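Long-range contacts in cellulase (Soil metagenome, PDB 5I2U), which probably hydrolyses the beta-1,4-glucosidic bonds of cellulose as a salt-tolerant glycoside hydrolase family 5 enzyme: residues 62-67 against 90-95; 126-131 against 157-162. All coordinates share one frame; numbering follows the deposited sequence.

Contact 1 of 2, residues 62-67 against 90-95; sequences GWHNLW and AAMGLE
The indole of Trp63 turns its six-membered ring to the end of strand 87-93 and the loop beyond. Glu95 N lies in the indole plane, off the ring edge, while Gly93 CA, 3.8 Å from Trp63 CE3, comes in obliquely. CZ3 and CH2 rest against the aliphatic CB and CG of Glu95, the side chains coming closest at 3.8 Å, from Trp63 CZ3 to Glu95 CB. The carboxylate of Glu95 leads away, to the backbone N atoms of His132 and Asn133 and to Tyr135 OH.

The imidazole of His64 has Asn65 CB over one face, and at its edge, in plane, Ala91 O and Gly93 N. With CG set between its own N and carbonyl carbon (chi1 87°), the ring brings ND1 to Gly93 N, from which it accepts a weak bond of 3.2 Å. A firmer hold is the backbone bond from His64 N to Ala91 O, 2.9 Å.

Asn65 completes the junction. Its ND2 donates to Glu95 O at 2.8 Å, with the acceptor close to the amide plane, and also serves Glu97 O; its OD1 sits 3.5 Å from Gly93 CA. A CB on Gly93 would clash with Asn65 OD1, so the close approach of the loop depends on glycine at this position. Trp63 O accepts from both Leu66 N and Trp67 N within the loop.

The arrangement illustrates how the loop following one barrel strand is fastened to the next strand. Segment 62-67 leaves strand 57-61 on its way to helix 73-81 and packs on the C-terminal end of strand 87-93. Helix 104-120 meets His64 and Met92 through Ala107, and strand 124-130 pairs with strand 87-93, its His130 meeting Trp63 edge-to-face.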
# COMPACT_ATOMS: atom_id res chain seq x y z
N GLY A 62 3.90 -2.99 -9.01
CA GLY A 62 4.04 -1.65 -9.54
C GLY A 62 2.82 -1.28 -10.37
O GLY A 62 1.94 -2.11 -10.61
N TRP A 63 2.78 -0.03 -10.81
CA TRP A 63 1.79 0.46 -11.77
C TRP A 63 1.34 -0.68 -12.69
O TRP A 63 2.16 -1.21 -13.43
CB TRP A 63 2.38 1.56 -12.66
CG TRP A 63 2.91 2.75 -11.99
CD1 TRP A 63 4.10 2.87 -11.35
CD2 TRP A 63 2.30 4.04 -11.94
NE1 TRP A 63 4.26 4.14 -10.86
CE2 TRP A 63 3.17 4.89 -11.21
CE3 TRP A 63 1.09 4.56 -12.41
CZ2 TRP A 63 2.88 6.23 -10.96
CZ3 TRP A 63 0.79 5.89 -12.14
CH2 TRP A 63 1.69 6.71 -11.42
N HIS A 64 0.07 -1.08 -12.62
CA HIS A 64 -0.42 -2.19 -13.47
C HIS A 64 -0.19 -1.91 -14.97
O HIS A 64 0.08 -2.82 -15.73
CB HIS A 64 -1.91 -2.51 -13.22
CG HIS A 64 -2.85 -1.69 -14.05
ND1 HIS A 64 -3.24 -0.43 -13.68
CD2 HIS A 64 -3.43 -1.94 -15.25
CE1 HIS A 64 -4.03 0.07 -14.61
NE2 HIS A 64 -4.16 -0.82 -15.57
N ASN A 65 -0.33 -0.65 -15.36
CA ASN A 65 -0.14 -0.25 -16.76
C ASN A 65 1.32 -0.30 -17.27
O ASN A 65 1.55 -0.20 -18.48
CB ASN A 65 -0.84 1.09 -17.09
CG ASN A 65 -0.55 2.20 -16.08
OD1 ASN A 65 -0.45 1.95 -14.89
ND2 ASN A 65 -0.50 3.44 -16.56
N LEU A 66 2.28 -0.49 -16.34
CA LEU A 66 3.69 -0.66 -16.67
C LEU A 66 4.20 -2.09 -16.56
O LEU A 66 4.97 -2.53 -17.39
CB LEU A 66 4.54 0.25 -15.81
CG LEU A 66 4.26 1.74 -15.95
CD1 LEU A 66 5.33 2.54 -15.25
CD2 LEU A 66 4.16 2.15 -17.42
N TRP A 67 3.77 -2.79 -15.52
CA TRP A 67 4.22 -4.17 -15.28
C TRP A 67 3.02 -5.08 -15.05
O TRP A 67 2.92 -5.73 -14.01
CB TRP A 67 5.19 -4.20 -14.10
CG TRP A 67 6.31 -3.25 -14.33
CD1 TRP A 67 7.34 -3.40 -15.21
CD2 TRP A 67 6.48 -1.97 -13.73
NE1 TRP A 67 8.16 -2.31 -15.17
CE2 TRP A 67 7.66 -1.42 -14.26
CE3 TRP A 67 5.77 -1.26 -12.77
CZ2 TRP A 67 8.15 -0.17 -13.86
CZ3 TRP A 67 6.27 -0.01 -12.37
CH2 TRP A 67 7.43 0.52 -12.93
N ALA A 90 -2.14 -3.78 -4.84
CA ALA A 90 -2.45 -3.71 -6.26
C ALA A 90 -2.48 -2.24 -6.67
O ALA A 90 -3.40 -1.51 -6.31
CB ALA A 90 -3.79 -4.39 -6.55
N ALA A 91 -1.47 -1.83 -7.44
CA ALA A 91 -1.32 -0.44 -7.81
C ALA A 91 -2.01 -0.18 -9.14
O ALA A 91 -1.39 -0.30 -10.21
CB ALA A 91 0.15 -0.06 -7.85
N MET A 92 -3.28 0.21 -9.08
CA MET A 92 -4.05 0.52 -10.27
C MET A 92 -3.74 1.94 -10.73
O MET A 92 -4.28 2.90 -10.21
CB MET A 92 -5.54 0.33 -10.04
CG MET A 92 -6.34 0.32 -11.34
SD MET A 92 -8.12 0.27 -11.06
CE MET A 92 -8.42 1.95 -10.52
N GLY A 93 -2.82 2.04 -11.68
CA GLY A 93 -2.44 3.27 -12.34
C GLY A 93 -3.57 4.11 -12.87
O GLY A 93 -4.40 3.63 -13.65
N LEU A 94 -3.59 5.37 -12.43
CA LEU A 94 -4.48 6.39 -12.98
C LEU A 94 -3.73 7.43 -13.83
O LEU A 94 -4.33 8.40 -14.25
CB LEU A 94 -5.26 7.08 -11.84
CG LEU A 94 -6.62 6.50 -11.40
CD1 LEU A 94 -7.79 6.83 -12.32
CD2 LEU A 94 -6.49 5.00 -11.15
N GLU A 95 -2.43 7.23 -14.03
CA GLU A 95 -1.57 8.13 -14.79
C GLU A 95 -0.74 7.25 -15.72
O GLU A 95 -0.69 6.04 -15.53
CB GLU A 95 -0.60 8.94 -13.89
CG GLU A 95 -1.12 9.33 -12.52
CD GLU A 95 -2.20 10.40 -12.52
OE1 GLU A 95 -2.75 10.74 -13.58
OE2 GLU A 95 -2.47 10.94 -11.43

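Contact 2 of 2, residues 126-131 against 157-162; sequences IIDFHA and IYEIWN
The amide of Asn162 lies almost flat on the imidazole of His130, planes 15° apart and ND2 3.1 Å above the ring, offset toward its rim. The amide is stacked, its ND2 poorly angled for a bond to the ring nitrogens; its OD1 is bonded to Arg89 NH2. A bond lying in the ring plane restrains the turn about CB-CG: His130 ND1 donates, nearly straight, at 2.6 Å to the syn side of Asp128 OD2. Replacing His130 by alanine is likely to leave Asp128 OD2 without this donor and the Asn162 amide without the ring it lies on.

Beside them the carboxylates of Asp128 and Glu159 stack, pointing the same way, with OD1 of Asp128 4.0 Å from OE1 of Glu159. Arg89 forms salt bridges with both, which probably offsets their repulsion; Ser249 takes the other oxygen of Glu159.

Underneath, parallel pairing runs from Ile127 N to Ile157 O (2.8 Å) through Glu159 N to Ile127 O and Phe129 N to Glu159 O (3.1 Å). Phe129 O accepts from Asn162 N, one residue later than regular pairing would give, and from Ala131 N on its opposite face, as the chain makes an inverse gamma turn at His130.

Helix 136-150 links these strands into a beta-alpha-beta unit of the TIM barrel; Asn162, just after strand 156-159, opens an Asn-Glu-Pro motif whose glutamate is probably the acid/base, as in GH5 relatives.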
# COMPACT_ATOMS: atom_id res chain seq x y z
N ILE A 126 -4.41 -4.59 -0.61
CA ILE A 126 -4.71 -3.18 -0.72
C ILE A 126 -5.12 -2.94 -2.15
O ILE A 126 -4.40 -3.30 -3.07
CB ILE A 126 -3.50 -2.28 -0.35
CG1 ILE A 126 -3.15 -2.45 1.14
CG2 ILE A 126 -3.81 -0.80 -0.62
CD1 ILE A 126 -1.78 -1.90 1.51
N ILE A 127 -6.29 -2.34 -2.33
CA ILE A 127 -6.75 -1.90 -3.64
C ILE A 127 -6.42 -0.43 -3.74
O ILE A 127 -7.09 0.40 -3.12
CB ILE A 127 -8.27 -2.15 -3.85
CG1 ILE A 127 -8.58 -3.66 -3.76
CG2 ILE A 127 -8.71 -1.66 -5.23
CD1 ILE A 127 -10.06 -3.98 -3.70
N ASP A 128 -5.39 -0.13 -4.53
CA ASP A 128 -4.77 1.19 -4.57
C ASP A 128 -5.11 1.94 -5.88
O ASP A 128 -4.75 1.52 -6.98
CB ASP A 128 -3.25 1.07 -4.29
CG ASP A 128 -2.42 2.25 -4.82
OD1 ASP A 128 -2.88 3.42 -4.79
OD2 ASP A 128 -1.27 1.99 -5.25
N PHE A 129 -5.81 3.06 -5.71
CA PHE A 129 -6.19 3.98 -6.76
C PHE A 129 -4.97 4.83 -6.95
O PHE A 129 -4.78 5.83 -6.26
CB PHE A 129 -7.39 4.78 -6.25
CG PHE A 129 -8.09 5.56 -7.30
CD1 PHE A 129 -9.02 4.95 -8.13
CD2 PHE A 129 -7.86 6.93 -7.43
CE1 PHE A 129 -9.70 5.68 -9.10
CE2 PHE A 129 -8.53 7.67 -8.38
CZ PHE A 129 -9.45 7.04 -9.23
N HIS A 130 -4.12 4.39 -7.87
CA HIS A 130 -2.74 4.84 -7.96
C HIS A 130 -2.64 6.13 -8.79
O HIS A 130 -2.19 6.12 -9.94
CB HIS A 130 -1.86 3.71 -8.48
CG HIS A 130 -0.41 3.86 -8.14
ND1 HIS A 130 0.13 3.39 -6.96
CD2 HIS A 130 0.61 4.40 -8.83
CE1 HIS A 130 1.42 3.65 -6.94
NE2 HIS A 130 1.74 4.26 -8.06
N ALA A 131 -3.06 7.22 -8.16
CA ALA A 131 -3.17 8.53 -8.76
C ALA A 131 -2.23 9.50 -8.08
O ALA A 131 -1.95 9.37 -6.88
CB ALA A 131 -4.60 9.04 -8.60
N ILE A 157 -8.42 -4.04 1.85
CA ILE A 157 -8.15 -2.68 2.31
C ILE A 157 -8.22 -1.75 1.09
O ILE A 157 -7.71 -2.10 0.02
CB ILE A 157 -6.74 -2.58 2.95
CG1 ILE A 157 -6.64 -3.52 4.16
CG2 ILE A 157 -6.39 -1.15 3.36
CD1 ILE A 157 -5.25 -3.70 4.70
N TYR A 158 -8.82 -0.58 1.24
CA TYR A 158 -8.91 0.42 0.17
C TYR A 158 -7.88 1.51 0.40
O TYR A 158 -7.69 1.97 1.54
CB TYR A 158 -10.30 1.07 0.17
CG TYR A 158 -11.44 0.07 0.17
CD1 TYR A 158 -11.76 -0.66 -0.97
CD2 TYR A 158 -12.19 -0.14 1.33
CE1 TYR A 158 -12.81 -1.58 -0.96
CE2 TYR A 158 -13.24 -1.05 1.35
CZ TYR A 158 -13.56 -1.77 0.21
OH TYR A 158 -14.59 -2.67 0.24
N GLU A 159 -7.21 1.93 -0.68
CA GLU A 159 -6.30 3.06 -0.60
C GLU A 159 -6.73 4.07 -1.66
O GLU A 159 -6.51 3.87 -2.85
CB GLU A 159 -4.87 2.62 -0.80
CG GLU A 159 -3.88 3.76 -0.58
CD GLU A 159 -2.45 3.34 -0.80
OE1 GLU A 159 -2.21 2.14 -1.02
OE2 GLU A 159 -1.56 4.23 -0.72
N ILE A 160 -7.33 5.15 -1.21
CA ILE A 160 -8.19 5.96 -2.07
C ILE A 160 -7.46 6.97 -2.97
O ILE A 160 -8.04 7.45 -3.94
CB ILE A 160 -9.33 6.64 -1.26
CG1 ILE A 160 -8.81 7.64 -0.23
CG2 ILE A 160 -10.16 5.58 -0.57
CD1 ILE A 160 -9.90 8.51 0.34
N TRP A 161 -6.21 7.28 -2.66
CA TRP A 161 -5.44 8.22 -3.47
C TRP A 161 -3.96 8.04 -3.15
O TRP A 161 -3.47 8.56 -2.14
CB TRP A 161 -5.89 9.65 -3.18
CG TRP A 161 -5.32 10.70 -4.08
CD1 TRP A 161 -4.31 10.56 -5.00
CD2 TRP A 161 -5.72 12.07 -4.13
NE1 TRP A 161 -4.06 11.75 -5.61
CE2 TRP A 161 -4.90 12.70 -5.10
CE3 TRP A 161 -6.67 12.82 -3.45
CZ2 TRP A 161 -5.03 14.06 -5.42
CZ3 TRP A 161 -6.80 14.18 -3.75
CH2 TRP A 161 -5.98 14.78 -4.73
N ASN A 162 -3.27 7.30 -4.02
CA ASN A 162 -1.88 6.90 -3.79
C ASN A 162 -1.00 8.01 -3.23
O ASN A 162 -0.58 7.95 -2.08
CB ASN A 162 -1.27 6.37 -5.08
CG ASN A 162 0.24 6.20 -5.00
OD1 ASN A 162 0.76 5.69 -4.01
ND2 ASN A 162 0.95 6.64 -6.01

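Neighbouring strands of one barrel carry both contacts: 87-93 in contact 1 and 124-130 in contact 2 pair directly, with Met92 N 2.9 Å from Asp128 O, a probable hydrogen bond. Both contacts are buried, contact 2 entirely, while contact 1, farther from the centre of the chain, includes the partly exposed Trp63 and Asn65. Contact 2 joins strand to strand, so regular backbone bonds do most of the joining, while its charged side chains gather round Arg89. Contact 1 fastens a loop to a strand end with isolated bonds, two of them using side chains. On the Phe129 side of the sheet the two also meet through apolar packing, where Leu94 touches the ring.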